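Local coordinates for protein beta-1,4-exocellulase (Thermobifida fusca, PDB 4B4H) that hydrolyses cellulose as a family 6 glycoside hydrolase, its catalytic domain probably cutting cellobiose from chain ends, at residues D4-G9 with R128-I133; R87-L92 with E152-M157; A93-L98 with E369-D374; I117-A122 with E176-Y181. One frame throughout, in Å; residues are numbered along the deposited sequence.

Contact 1: D4-G9 with R128-I133; sequences DNPFEG and RIVAII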
loop_
_atom_site.group_PDB
_atom_site.type_symbol
_atom_site.label_atom_id
_atom_site.label_comp_id
_atom_site.label_asym_id
_atom_site.label_seq_id
_atom_site.Cartn_x
_atom_site.Cartn_y
_atom_site.Cartn_z
ATOM N N ASP A 4 -19.567 3.371 -10.295
ATOM C CA ASP A 4 -19.152 1.983 -10.103
ATOM C C ASP A 4 -17.635 1.845 -9.945
ATOM O O ASP A 4 -17.153 1.002 -9.191
ATOM C CB ASP A 4 -19.628 1.162 -11.312
ATOM C CG ASP A 4 -19.423 -0.336 -11.141
ATOM O OD1 ASP A 4 -20.192 -0.965 -10.387
ATOM O OD2 ASP A 4 -18.510 -0.901 -11.790
ATOM N N ASN A 5 -16.893 2.683 -10.655
ATOM C CA ASN A 5 -15.445 2.634 -10.666
ATOM C C ASN A 5 -14.955 4.055 -10.849
ATOM O O ASN A 5 -15.103 4.631 -11.919
ATOM C CB ASN A 5 -14.957 1.755 -11.819
ATOM C CG ASN A 5 -13.448 1.601 -11.846
ATOM O OD1 ASN A 5 -12.714 2.323 -11.150
ATOM N ND2 ASN A 5 -12.975 0.669 -12.662
ATOM N N PRO A 6 -14.401 4.654 -9.789
ATOM C CA PRO A 6 -14.060 6.070 -9.930
ATOM C C PRO A 6 -12.955 6.345 -10.947
ATOM O O PRO A 6 -12.813 7.477 -11.400
ATOM C CB PRO A 6 -13.602 6.475 -8.522
ATOM C CG PRO A 6 -13.299 5.182 -7.813
ATOM C CD PRO A 6 -14.223 4.172 -8.406
ATOM N N PHE A 7 -12.175 5.322 -11.288
ATOM C CA PHE A 7 -11.109 5.435 -12.280
ATOM C C PHE A 7 -11.618 5.329 -13.719
ATOM O O PHE A 7 -10.925 5.727 -14.659
ATOM C CB PHE A 7 -10.029 4.379 -12.000
ATOM C CG PHE A 7 -9.343 4.576 -10.686
ATOM C CD1 PHE A 7 -8.238 5.424 -10.574
ATOM C CD2 PHE A 7 -9.809 3.924 -9.544
ATOM C CE1 PHE A 7 -7.607 5.609 -9.345
ATOM C CE2 PHE A 7 -9.188 4.117 -8.315
ATOM C CZ PHE A 7 -8.088 4.954 -8.219
ATOM N N GLU A 8 -12.831 4.812 -13.876
ATOM C CA GLU A 8 -13.423 4.599 -15.198
ATOM C C GLU A 8 -13.841 5.937 -15.836
ATOM O O GLU A 8 -14.546 6.734 -15.209
ATOM C CB GLU A 8 -14.596 3.635 -15.085
ATOM C CG GLU A 8 -15.315 3.337 -16.384
ATOM C CD GLU A 8 -16.290 2.185 -16.246
ATOM O OE1 GLU A 8 -16.886 2.016 -15.166
ATOM O OE2 GLU A 8 -16.473 1.450 -17.231
ATOM N N GLY A 9 -13.368 6.182 -17.060
ATOM C CA GLY A 9 -13.684 7.411 -17.797
ATOM C C GLY A 9 -13.244 8.704 -17.130
ATOM O O GLY A 9 -13.884 9.747 -17.289
ATOM N N ARG A 128 -13.376 13.024 -8.447
ATOM C CA ARG A 128 -13.507 11.778 -7.699
ATOM C C ARG A 128 -12.313 11.707 -6.763
ATOM O O ARG A 128 -11.165 11.803 -7.211
ATOM C CB ARG A 128 -13.549 10.596 -8.673
ATOM C CG ARG A 128 -14.854 10.498 -9.453
ATOM C CD ARG A 128 -14.572 10.137 -10.890
ATOM N NE ARG A 128 -15.767 10.228 -11.726
ATOM C CZ ARG A 128 -15.944 9.509 -12.831
ATOM N NH1 ARG A 128 -15.012 8.635 -13.210
ATOM N NH2 ARG A 128 -17.045 9.655 -13.554
ATOM N N ILE A 129 -12.583 11.619 -5.458
ATOM C CA ILE A 129 -11.520 11.502 -4.475
ATOM C C ILE A 129 -11.528 10.055 -4.023
ATOM O O ILE A 129 -12.472 9.619 -3.391
ATOM C CB ILE A 129 -11.753 12.425 -3.261
ATOM C CG1 ILE A 129 -11.906 13.886 -3.706
ATOM C CG2 ILE A 129 -10.617 12.321 -2.246
ATOM C CD1 ILE A 129 -12.182 14.849 -2.568
ATOM N N VAL A 130 -10.478 9.320 -4.386
ATOM C CA VAL A 130 -10.281 7.954 -3.919
ATOM C C VAL A 130 -9.388 8.076 -2.685
ATOM O O VAL A 130 -8.304 8.633 -2.784
ATOM C CB VAL A 130 -9.586 7.093 -4.997
ATOM C CG1 VAL A 130 -9.157 5.755 -4.425
ATOM C CG2 VAL A 130 -10.506 6.885 -6.185
ATOM N N ALA A 131 -9.903 7.626 -1.530
ATOM C CA ALA A 131 -9.203 7.714 -0.249
ATOM C C ALA A 131 -8.711 6.332 0.147
ATOM O O ALA A 131 -9.500 5.369 0.223
ATOM C CB ALA A 131 -10.140 8.268 0.814
ATOM N N ILE A 132 -7.396 6.226 0.345
ATOM C CA ILE A 132 -6.790 4.971 0.794
ATOM C C ILE A 132 -6.761 4.953 2.324
ATOM O O ILE A 132 -6.098 5.769 2.935
ATOM C CB ILE A 132 -5.394 4.740 0.157
ATOM C CG1 ILE A 132 -5.528 4.503 -1.361
ATOM C CG2 ILE A 132 -4.692 3.538 0.768
ATOM C CD1 ILE A 132 -5.156 5.693 -2.187
ATOM N N ILE A 133 -7.474 4.005 2.930
ATOM C CA ILE A 133 -7.712 4.071 4.379
ATOM C C ILE A 133 -6.712 3.227 5.186
ATOM O O ILE A 133 -6.851 1.996 5.269
ATOM C CB ILE A 133 -9.152 3.657 4.782
ATOM C CG1 ILE A 133 -10.234 4.438 4.016
ATOM C CG2 ILE A 133 -9.373 3.825 6.289
ATOM C CD1 ILE A 133 -10.064 5.939 3.949
#
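R128, near the start of strand 127-133, reaches alongside the turn to the carbonyls of P6 and E8 in loop 4-9, which packs at the amino-terminal ends of the strands of the distorted alpha/beta barrel of glycoside hydrolase family 6. The polar contact rests on one nitrogen: R128 NH1 donates to P6 O over 3.1 Å and to E8 O over 2.8 Å. E8 O lies in the guanidinium plane, whereas NH1 stands above the plane of the P6 carbonyl, 54° out of it. The length of arginine lets it reach both oxygens, and a bend at chi2 (139°) turns it toward them. P6 O also receives a hydrogen bond from T76 OG1.

Local bonds shape the loop to present those carbonyls. A type I beta turn from N5 to E8 is reinforced by an Asx turn, F7 N donating to N5 OD1 at 3.1 Å. Proline fits the second turn position, while N5 ND2 is held by D347 O.

The apolar contact belongs to V130, whose branched side chain meets P6 and F7 at about right angles. F7 also touches A348 and V350 of strand 346-350. V130 CG2 lies 3.7 Å from P6 CG and equally far from F7 CZ.

Contact 2: R87-L92 with E152-M157; sequences RDCAAL and ELCAYM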
loop_
_atom_site.group_PDB
_atom_site.type_symbol
_atom_site.label_atom_id
_atom_site.label_comp_id
_atom_site.label_asym_id
_atom_site.label_seq_id
_atom_site.Cartn_x
_atom_site.Cartn_y
_atom_site.Cartn_z
ATOM N N ARG A 87 0.263 3.999 15.523
ATOM C CA ARG A 87 0.434 3.610 14.120
ATOM C C ARG A 87 1.517 2.555 13.925
ATOM O O ARG A 87 2.529 2.546 14.633
ATOM C CB ARG A 87 0.781 4.854 13.292
ATOM C CG ARG A 87 0.273 4.800 11.850
ATOM C CD ARG A 87 0.597 6.103 11.131
ATOM N NE ARG A 87 1.976 6.098 10.657
ATOM C CZ ARG A 87 2.546 7.065 9.941
ATOM N NH1 ARG A 87 1.845 8.136 9.570
ATOM N NH2 ARG A 87 3.813 6.932 9.560
ATOM N N ASP A 88 1.314 1.670 12.951
ATOM C CA ASP A 88 2.368 0.726 12.570
ATOM C C ASP A 88 2.820 -0.100 13.790
ATOM O O ASP A 88 4.007 -0.202 14.064
ATOM C CB ASP A 88 3.560 1.499 11.961
ATOM C CG ASP A 88 3.150 2.399 10.778
ATOM O OD1 ASP A 88 2.621 1.866 9.781
ATOM O OD2 ASP A 88 3.386 3.634 10.806
ATOM N N CYS A 89 1.860 -0.715 14.492
ATOM C CA CYS A 89 2.077 -1.241 15.856
ATOM C C CYS A 89 3.095 -2.378 15.972
ATOM O O CYS A 89 3.495 -2.722 17.085
ATOM C CB CYS A 89 0.753 -1.663 16.503
ATOM S SG CYS A 89 -0.098 -3.009 15.634
ATOM N N ALA A 90 3.498 -2.954 14.844
ATOM C CA ALA A 90 4.486 -4.040 14.847
ATOM C C ALA A 90 5.884 -3.554 14.514
ATOM O O ALA A 90 6.849 -4.308 14.664
ATOM C CB ALA A 90 4.082 -5.149 13.883
ATOM N N ALA A 91 5.991 -2.315 14.035
ATOM C CA ALA A 91 7.274 -1.791 13.569
ATOM C C ALA A 91 8.215 -1.489 14.729
ATOM O O ALA A 91 7.774 -1.196 15.846
ATOM C CB ALA A 91 7.081 -0.550 12.705
ATOM N N LEU A 92 9.510 -1.587 14.455
ATOM C CA LEU A 92 10.541 -1.243 15.438
ATOM C C LEU A 92 10.469 0.225 15.842
ATOM O O LEU A 92 10.715 0.587 17.002
ATOM C CB LEU A 92 11.932 -1.553 14.881
ATOM C CG LEU A 92 12.261 -3.022 14.601
ATOM C CD1 LEU A 92 13.610 -3.178 13.904
ATOM C CD2 LEU A 92 12.215 -3.862 15.870
ATOM N N GLU A 152 3.584 -5.872 22.041
ATOM C CA GLU A 152 2.723 -5.354 23.101
ATOM C C GLU A 152 1.884 -4.183 22.597
ATOM O O GLU A 152 0.723 -4.042 22.980
ATOM C CB GLU A 152 3.556 -4.976 24.325
ATOM C CG GLU A 152 4.410 -6.144 24.812
ATOM C CD GLU A 152 4.672 -6.166 26.305
ATOM O OE1 GLU A 152 3.894 -5.576 27.094
ATOM O OE2 GLU A 152 5.671 -6.806 26.696
ATOM N N LEU A 153 2.463 -3.362 21.728
ATOM C CA LEU A 153 1.694 -2.313 21.064
ATOM C C LEU A 153 0.491 -2.825 20.268
ATOM O O LEU A 153 -0.609 -2.288 20.427
ATOM C CB LEU A 153 2.575 -1.411 20.193
ATOM C CG LEU A 153 1.887 -0.178 19.588
ATOM C CD1 LEU A 153 1.237 0.698 20.655
ATOM C CD2 LEU A 153 2.862 0.639 18.757
ATOM N N CYS A 154 0.678 -3.836 19.419
ATOM C CA CYS A 154 -0.461 -4.381 18.669
ATOM C C CYS A 154 -1.547 -4.966 19.576
ATOM O O CYS A 154 -2.735 -4.689 19.379
ATOM C CB CYS A 154 -0.037 -5.402 17.622
ATOM S SG CYS A 154 0.904 -4.711 16.240
ATOM N N ALA A 155 -1.147 -5.780 20.554
ATOM C CA ALA A 155 -2.087 -6.324 21.526
ATOM C C ALA A 155 -2.917 -5.208 22.183
ATOM O O ALA A 155 -4.148 -5.315 22.299
ATOM C CB ALA A 155 -1.349 -7.145 22.576
ATOM N N TYR A 156 -2.243 -4.121 22.569
ATOM C CA TYR A 156 -2.905 -2.953 23.158
ATOM C C TYR A 156 -3.938 -2.284 22.236
ATOM O O TYR A 156 -5.028 -1.903 22.683
ATOM C CB TYR A 156 -1.863 -1.916 23.585
ATOM C CG TYR A 156 -2.385 -0.824 24.484
ATOM C CD1 TYR A 156 -2.647 -1.071 25.832
ATOM C CD2 TYR A 156 -2.588 0.475 23.999
ATOM C CE1 TYR A 156 -3.106 -0.062 26.675
ATOM C CE2 TYR A 156 -3.043 1.488 24.832
ATOM C CZ TYR A 156 -3.297 1.215 26.164
ATOM O OH TYR A 156 -3.760 2.214 26.987
ATOM N N MET A 157 -3.569 -2.102 20.967
ATOM C CA MET A 157 -4.473 -1.491 19.988
ATOM C C MET A 157 -5.668 -2.403 19.687
ATOM O O MET A 157 -6.784 -1.922 19.445
ATOM C CB MET A 157 -3.698 -1.109 18.711
ATOM C CG MET A 157 -2.567 -0.083 18.897
ATOM S SD MET A 157 -3.004 1.354 19.929
ATOM C CE MET A 157 -4.421 1.994 19.050
#
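Next to C89, whose sulfur is bonded to that of C154, two flat groups meet at the edge of one of them: the guanidinium of R87 and the carboxylate of D88. D88 OD2 sits at the guanidinium edge, in its plane, where R87 NE donates to it at 2.8 Å in a nearly straight bond within a salt bridge. R87 NE comes from the syn side of OD2 but 35° out of the carboxylate plane. R87 also makes a cation-pi contact with Y82, while D88 OD1 bonds to Y82 OH, so both flat groups are held from more than one direction.

These residues lie in the loop that follows strand 75-81 of the family 6 barrel, and D88 is a predicted active-site residue. A type I turn from D88 to A91 swings C89 toward helix 152-160, and the disulfide ties loop to helix with a chi3 of 96°. The sulfur of C89 falls between its backbone N and carbonyl carbon (chi1 62°), which aims it at C154.

L153 flanks the bridge: its CG lies 3.6 Å from C89 CB, and its CD2 is 3.5 Å from C89 CA. C89 N and C89 O are paired with Y163 OH and T151 OG1. A90, with only a methyl group, fits close to the bridge, its CB 4.0 Å from C154 SG.

Contact 3: A93-L98 with E369-D374; sequences ASNGEL and EGKGFD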
loop_
_atom_site.group_PDB
_atom_site.type_symbol
_atom_site.label_atom_id
_atom_site.label_comp_id
_atom_site.label_asym_id
_atom_site.label_seq_id
_atom_site.Cartn_x
_atom_site.Cartn_y
_atom_site.Cartn_z
ATOM N N ALA A 93 10.131 1.067 14.868
ATOM C CA ALA A 93 9.951 2.496 15.062
ATOM C C ALA A 93 8.806 2.960 14.173
ATOM O O ALA A 93 8.645 2.479 13.050
ATOM C CB ALA A 93 11.229 3.236 14.710
ATOM N N SER A 94 7.996 3.881 14.674
ATOM C CA SER A 94 6.944 4.451 13.842
ATOM C C SER A 94 7.064 5.954 13.742
ATOM O O SER A 94 7.341 6.636 14.733
ATOM C CB SER A 94 5.542 4.054 14.319
ATOM O OG SER A 94 4.549 4.653 13.496
ATOM N N ASN A 95 6.852 6.456 12.529
ATOM C CA ASN A 95 6.851 7.882 12.268
ATOM C C ASN A 95 5.513 8.531 12.583
ATOM O O ASN A 95 5.412 9.752 12.590
ATOM C CB ASN A 95 7.238 8.155 10.816
ATOM C CG ASN A 95 8.617 7.639 10.478
ATOM O OD1 ASN A 95 9.448 7.422 11.361
ATOM N ND2 ASN A 95 8.869 7.434 9.193
ATOM N N GLY A 96 4.489 7.712 12.834
ATOM C CA GLY A 96 3.155 8.218 13.164
ATOM C C GLY A 96 3.236 9.087 14.397
ATOM O O GLY A 96 3.865 8.706 15.379
ATOM N N GLU A 97 2.673 10.286 14.331
ATOM C CA GLU A 97 2.825 11.207 15.452
ATOM C C GLU A 97 1.841 10.861 16.557
ATOM O O GLU A 97 2.041 11.238 17.714
ATOM C CB GLU A 97 2.620 12.641 14.977
ATOM C CG GLU A 97 1.178 12.890 14.561
ATOM C CD GLU A 97 0.993 14.021 13.581
ATOM O OE1 GLU A 97 1.920 14.841 13.366
ATOM O OE2 GLU A 97 -0.109 14.078 13.006
ATOM N N LEU A 98 0.781 10.132 16.233
ATOM C CA LEU A 98 -0.244 9.893 17.246
ATOM C C LEU A 98 0.009 8.615 18.035
ATOM O O LEU A 98 0.114 7.538 17.481
ATOM C CB LEU A 98 -1.636 9.878 16.600
ATOM C CG LEU A 98 -2.145 11.214 16.064
ATOM C CD1 LEU A 98 -3.650 11.151 15.908
ATOM C CD2 LEU A 98 -1.770 12.376 16.972
ATOM N N GLU A 369 10.955 16.372 13.341
ATOM C CA GLU A 369 9.589 16.025 12.940
ATOM C C GLU A 369 9.112 14.669 13.477
ATOM O O GLU A 369 8.041 14.176 13.096
ATOM C CB GLU A 369 9.453 16.105 11.416
ATOM C CG GLU A 369 9.696 17.498 10.835
ATOM C CD GLU A 369 8.762 18.556 11.403
ATOM O OE1 GLU A 369 7.530 18.432 11.223
ATOM O OE2 GLU A 369 9.265 19.517 12.025
ATOM N N GLY A 370 9.912 14.087 14.369
ATOM C CA GLY A 370 9.541 12.883 15.100
ATOM C C GLY A 370 9.523 11.625 14.256
ATOM O O GLY A 370 8.482 10.991 14.109
ATOM N N LYS A 371 10.675 11.258 13.702
ATOM C CA LYS A 371 10.767 10.046 12.888
ATOM C C LYS A 371 11.904 9.129 13.341
ATOM O O LYS A 371 13.064 9.305 12.950
ATOM C CB LYS A 371 10.872 10.395 11.397
ATOM C CG LYS A 371 9.634 11.108 10.873
ATOM C CD LYS A 371 9.654 11.220 9.366
ATOM C CE LYS A 371 8.361 11.815 8.839
ATOM N NZ LYS A 371 8.293 11.610 7.367
ATOM N N GLY A 372 11.545 8.145 14.167
ATOM C CA GLY A 372 12.502 7.224 14.774
ATOM C C GLY A 372 13.138 6.262 13.791
ATOM O O GLY A 372 12.519 5.857 12.805
ATOM N N PHE A 373 14.385 5.900 14.067
ATOM C CA PHE A 373 15.139 4.983 13.216
ATOM C C PHE A 373 14.537 3.573 13.244
ATOM O O PHE A 373 14.492 2.930 14.285
ATOM C CB PHE A 373 16.608 4.982 13.663
ATOM C CG PHE A 373 17.494 4.014 12.927
ATOM C CD1 PHE A 373 17.399 3.846 11.542
ATOM C CD2 PHE A 373 18.471 3.297 13.624
ATOM C CE1 PHE A 373 18.235 2.963 10.879
ATOM C CE2 PHE A 373 19.311 2.424 12.966
ATOM C CZ PHE A 373 19.195 2.255 11.592
ATOM N N ASP A 374 14.065 3.103 12.090
ATOM C CA ASP A 374 13.486 1.766 11.973
ATOM C C ASP A 374 14.506 0.879 11.273
ATOM O O ASP A 374 14.847 1.124 10.118
ATOM C CB ASP A 374 12.172 1.826 11.170
ATOM C CG ASP A 374 11.370 0.519 11.220
ATOM O OD1 ASP A 374 11.951 -0.575 11.062
ATOM O OD2 ASP A 374 10.127 0.596 11.375
HETATM O O HOH W 1 4.732 14.620 12.354
#
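N95 lays its amide across the aliphatic chain of K371, the two side chains crossing at about a right angle. Both belong to long loops of the family 6 barrel: segment 93-98 follows strand 75-81, and segment 369-374 comes after strand 346-350. K371 lies near D41 and D374 near W326, both predicted substrate-binding residues, so the pairing is consistent with the loop-enclosed substrate path of a cellobiohydrolase.

No hydrogen bond spans the segments; the fit is one of shape. N95 CG lies 3.6 Å from K371 CG, and N95 OD1 comes to 3.3 Å from K371 CB. With CG anti to the carbonyl carbon (chi1 -60°), the amide is carried over the lysine, whose extended chain takes NZ on to a weak bond with S401 O. Cut back to alanine, N95 would lose its amide, which is likely to open a gap over the K371 methylenes and give that chain more freedom.

A93 is small enough to press its methyl against the opposite backbone, CB 3.3 Å from F373 O. Glycine suits G372, because a side chain there would crowd that methyl. D374 OD2 stands 2.9 Å from A93 O, a meeting of two acceptors that would probably disfavour the ionised carboxylate, although D374 OD1 accepts from M376 N.

S94 steadies its own loop in an ST turn, taking the N-H of G96 on OG at 3.1 Å. Farther along, a water donates to E97 OE1 at 3.0 Å and only weakly to E369 O at 3.4 Å.

Contact 4: I117-A122 with E176-Y181; sequences IMWDFA and EIPNVY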
loop_
_atom_site.group_PDB
_atom_site.type_symbol
_atom_site.label_atom_id
_atom_site.label_comp_id
_atom_site.label_asym_id
_atom_site.label_seq_id
_atom_site.Cartn_x
_atom_site.Cartn_y
_atom_site.Cartn_z
ATOM N N ILE A 117 -12.501 19.666 4.442
ATOM C CA ILE A 117 -11.985 20.079 3.135
ATOM C C ILE A 117 -12.635 19.299 1.985
ATOM O O ILE A 117 -13.006 19.878 0.959
ATOM C CB ILE A 117 -10.454 19.964 3.042
ATOM C CG1 ILE A 117 -9.791 20.898 4.062
ATOM C CG2 ILE A 117 -9.976 20.261 1.624
ATOM C CD1 ILE A 117 -8.291 20.721 4.167
ATOM N N MET A 118 -12.799 17.989 2.149
ATOM C CA MET A 118 -13.396 17.204 1.066
ATOM C C MET A 118 -14.851 17.598 0.816
ATOM O O MET A 118 -15.314 17.612 -0.327
ATOM C CB MET A 118 -13.235 15.703 1.317
ATOM C CG MET A 118 -11.763 15.309 1.330
ATOM S SD MET A 118 -11.547 13.550 1.527
ATOM C CE MET A 118 -9.775 13.374 1.336
ATOM N N TRP A 119 -15.561 17.929 1.886
ATOM C CA TRP A 119 -16.929 18.395 1.756
ATOM C C TRP A 119 -17.001 19.596 0.858
ATOM O O TRP A 119 -17.866 19.656 -0.001
ATOM C CB TRP A 119 -17.545 18.694 3.118
ATOM C CG TRP A 119 -18.332 17.547 3.690
ATOM C CD1 TRP A 119 -18.050 16.805 4.833
ATOM C CD2 TRP A 119 -19.587 16.986 3.169
ATOM N NE1 TRP A 119 -19.003 15.841 5.043
ATOM C CE2 TRP A 119 -19.959 15.892 4.079
ATOM C CE3 TRP A 119 -20.401 17.251 2.065
ATOM C CZ2 TRP A 119 -21.096 15.133 3.882
ATOM C CZ3 TRP A 119 -21.555 16.490 1.889
ATOM C CH2 TRP A 119 -21.889 15.448 2.769
ATOM N N ASP A 120 -16.104 20.566 1.033
ATOM C CA ASP A 120 -16.125 21.752 0.179
ATOM C C ASP A 120 -16.147 21.311 -1.272
ATOM O O ASP A 120 -16.988 21.756 -2.060
ATOM C CB ASP A 120 -14.893 22.624 0.398
ATOM C CG ASP A 120 -14.866 23.276 1.767
ATOM O OD1 ASP A 120 -15.942 23.496 2.365
ATOM O OD2 ASP A 120 -13.754 23.568 2.244
ATOM N N PHE A 121 -15.239 20.397 -1.603
ATOM C CA PHE A 121 -15.050 19.967 -2.980
ATOM C C PHE A 121 -16.155 19.077 -3.574
ATOM O O PHE A 121 -16.169 18.827 -4.777
ATOM C CB PHE A 121 -13.636 19.396 -3.150
ATOM C CG PHE A 121 -12.560 20.453 -3.067
ATOM C CD1 PHE A 121 -12.059 20.880 -1.834
ATOM C CD2 PHE A 121 -12.087 21.074 -4.225
ATOM C CE1 PHE A 121 -11.090 21.874 -1.764
ATOM C CE2 PHE A 121 -11.129 22.074 -4.159
ATOM C CZ PHE A 121 -10.617 22.468 -2.930
ATOM N N ALA A 122 -17.102 18.642 -2.741
ATOM C CA ALA A 122 -18.229 17.831 -3.185
ATOM C C ALA A 122 -19.095 18.580 -4.188
ATOM O O ALA A 122 -19.837 17.962 -4.960
ATOM C CB ALA A 122 -19.071 17.392 -1.997
ATOM N N GLU A 176 -19.581 9.502 4.015
ATOM C CA GLU A 176 -20.783 10.333 3.830
ATOM C C GLU A 176 -20.647 11.264 2.606
ATOM O O GLU A 176 -21.641 11.522 1.898
ATOM C CB GLU A 176 -21.107 11.117 5.104
ATOM C CG GLU A 176 -21.692 10.235 6.196
ATOM C CD GLU A 176 -21.613 10.848 7.585
ATOM O OE1 GLU A 176 -21.108 11.971 7.723
ATOM O OE2 GLU A 176 -22.065 10.194 8.548
ATOM N N ILE A 177 -19.419 11.720 2.345
ATOM C CA ILE A 177 -19.123 12.738 1.322
ATOM C C ILE A 177 -19.384 12.146 -0.082
ATOM O O ILE A 177 -18.881 11.071 -0.416
ATOM C CB ILE A 177 -17.668 13.254 1.493
ATOM C CG1 ILE A 177 -17.414 13.607 2.975
ATOM C CG2 ILE A 177 -17.368 14.455 0.611
ATOM C CD1 ILE A 177 -16.091 14.267 3.289
ATOM N N PRO A 178 -20.211 12.830 -0.895
ATOM C CA PRO A 178 -20.735 12.247 -2.143
ATOM C C PRO A 178 -19.722 11.782 -3.181
ATOM O O PRO A 178 -20.003 10.817 -3.894
ATOM C CB PRO A 178 -21.607 13.362 -2.731
ATOM C CG PRO A 178 -21.265 14.596 -1.990
ATOM C CD PRO A 178 -20.724 14.190 -0.659
ATOM N N ASN A 179 -18.584 12.454 -3.297
ATOM C CA ASN A 179 -17.616 12.065 -4.339
ATOM C C ASN A 179 -16.322 11.499 -3.749
ATOM O O ASN A 179 -15.256 11.600 -4.341
ATOM C CB ASN A 179 -17.359 13.239 -5.301
ATOM C CG ASN A 179 -16.810 14.457 -4.588
ATOM O OD1 ASN A 179 -16.840 14.521 -3.364
ATOM N ND2 ASN A 179 -16.297 15.429 -5.347
ATOM N N VAL A 180 -16.435 10.916 -2.563
ATOM C CA VAL A 180 -15.300 10.228 -1.941
ATOM C C VAL A 180 -15.514 8.713 -2.019
ATOM O O VAL A 180 -16.608 8.205 -1.745
ATOM C CB VAL A 180 -15.038 10.741 -0.494
ATOM C CG1 VAL A 180 -13.829 10.048 0.119
ATOM C CG2 VAL A 180 -14.770 12.228 -0.535
ATOM N N TYR A 181 -14.461 8.014 -2.444
ATOM C CA TYR A 181 -14.482 6.572 -2.646
ATOM C C TYR A 181 -13.439 5.927 -1.738
ATOM O O TYR A 181 -12.243 5.973 -2.017
ATOM C CB TYR A 181 -14.217 6.256 -4.137
ATOM C CG TYR A 181 -15.273 6.849 -5.074
ATOM C CD1 TYR A 181 -15.281 8.219 -5.381
ATOM C CD2 TYR A 181 -16.249 6.043 -5.647
ATOM C CE1 TYR A 181 -16.254 8.763 -6.218
ATOM C CE2 TYR A 181 -17.213 6.582 -6.492
ATOM C CZ TYR A 181 -17.206 7.937 -6.768
ATOM O OH TYR A 181 -18.166 8.471 -7.610
HETATM O O HOH W 2 -18.782 13.754 7.002
#
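W119 holds its indole over I177, whose side chain slants beneath the ring rather than lying flat along it. The pair joins the end of helix 103-121 to the turn leading into strand 180-185, at the amino-terminal end of the strands in the family 6 alpha/beta barrel. I177 CG1 makes a CH-pi contact 3.6 Å from the centroid of the five-membered ring and 18° off its normal. Its CG1 branch is anti to the carbonyl carbon (chi1 -48°), which directs it at the indole, while CD1 lies against W119 CD1 and also reaches M118 CB at 3.8 Å. A glycine in place of I177 would probably leave this face of the indole without its CH-pi partner and the packing beside M118 loosened.

P178 meets W119 at about a right angle: its CD lies 3.5 Å from W119 CZ3, at the six-membered end of the indole. The same compact proline also takes the methyl of A122, CB being 3.6 Å from P178 CG. Deeper in, M118 and V180 also cross nearly perpendicularly; the extended, flexible methionine places SD 4.0 Å from V180 CG2.

A type I turn from I177 to V180 brings N179 against the last turn of the helix. Its ND2 gives a weak hydrogen bond to F121 O and another weak one to L127 O, so one amide links the helix to the start of the neighbouring strand. At the indole edge, in the ring plane, W119 NE1 donates over 2.9 Å to a water that in turn donates to E176 OE1.

The four contacts form two pairs in one barrel domain. Contacts 1 and 4, with centres about 12 Å apart, share the sheet: strands 127-133 and 180-185 are parallel neighbours, joined by backbone bonds between I129 and both N179 and Y181. Contacts 2 and 3, about 13 Å between centres, join loops, and in contact 2 a loop with helix 152-160, on the predicted active-site side; S94 OG bonds to D88 OD2. The centres of contacts 1 and 2 are about 30 Å apart. Along the chain, contact 4 falls wholly between the segments of contact 3, whereas the segments of every other pair alternate, so distant segments meet at the strands' amino-terminal ends and among the active-site loops.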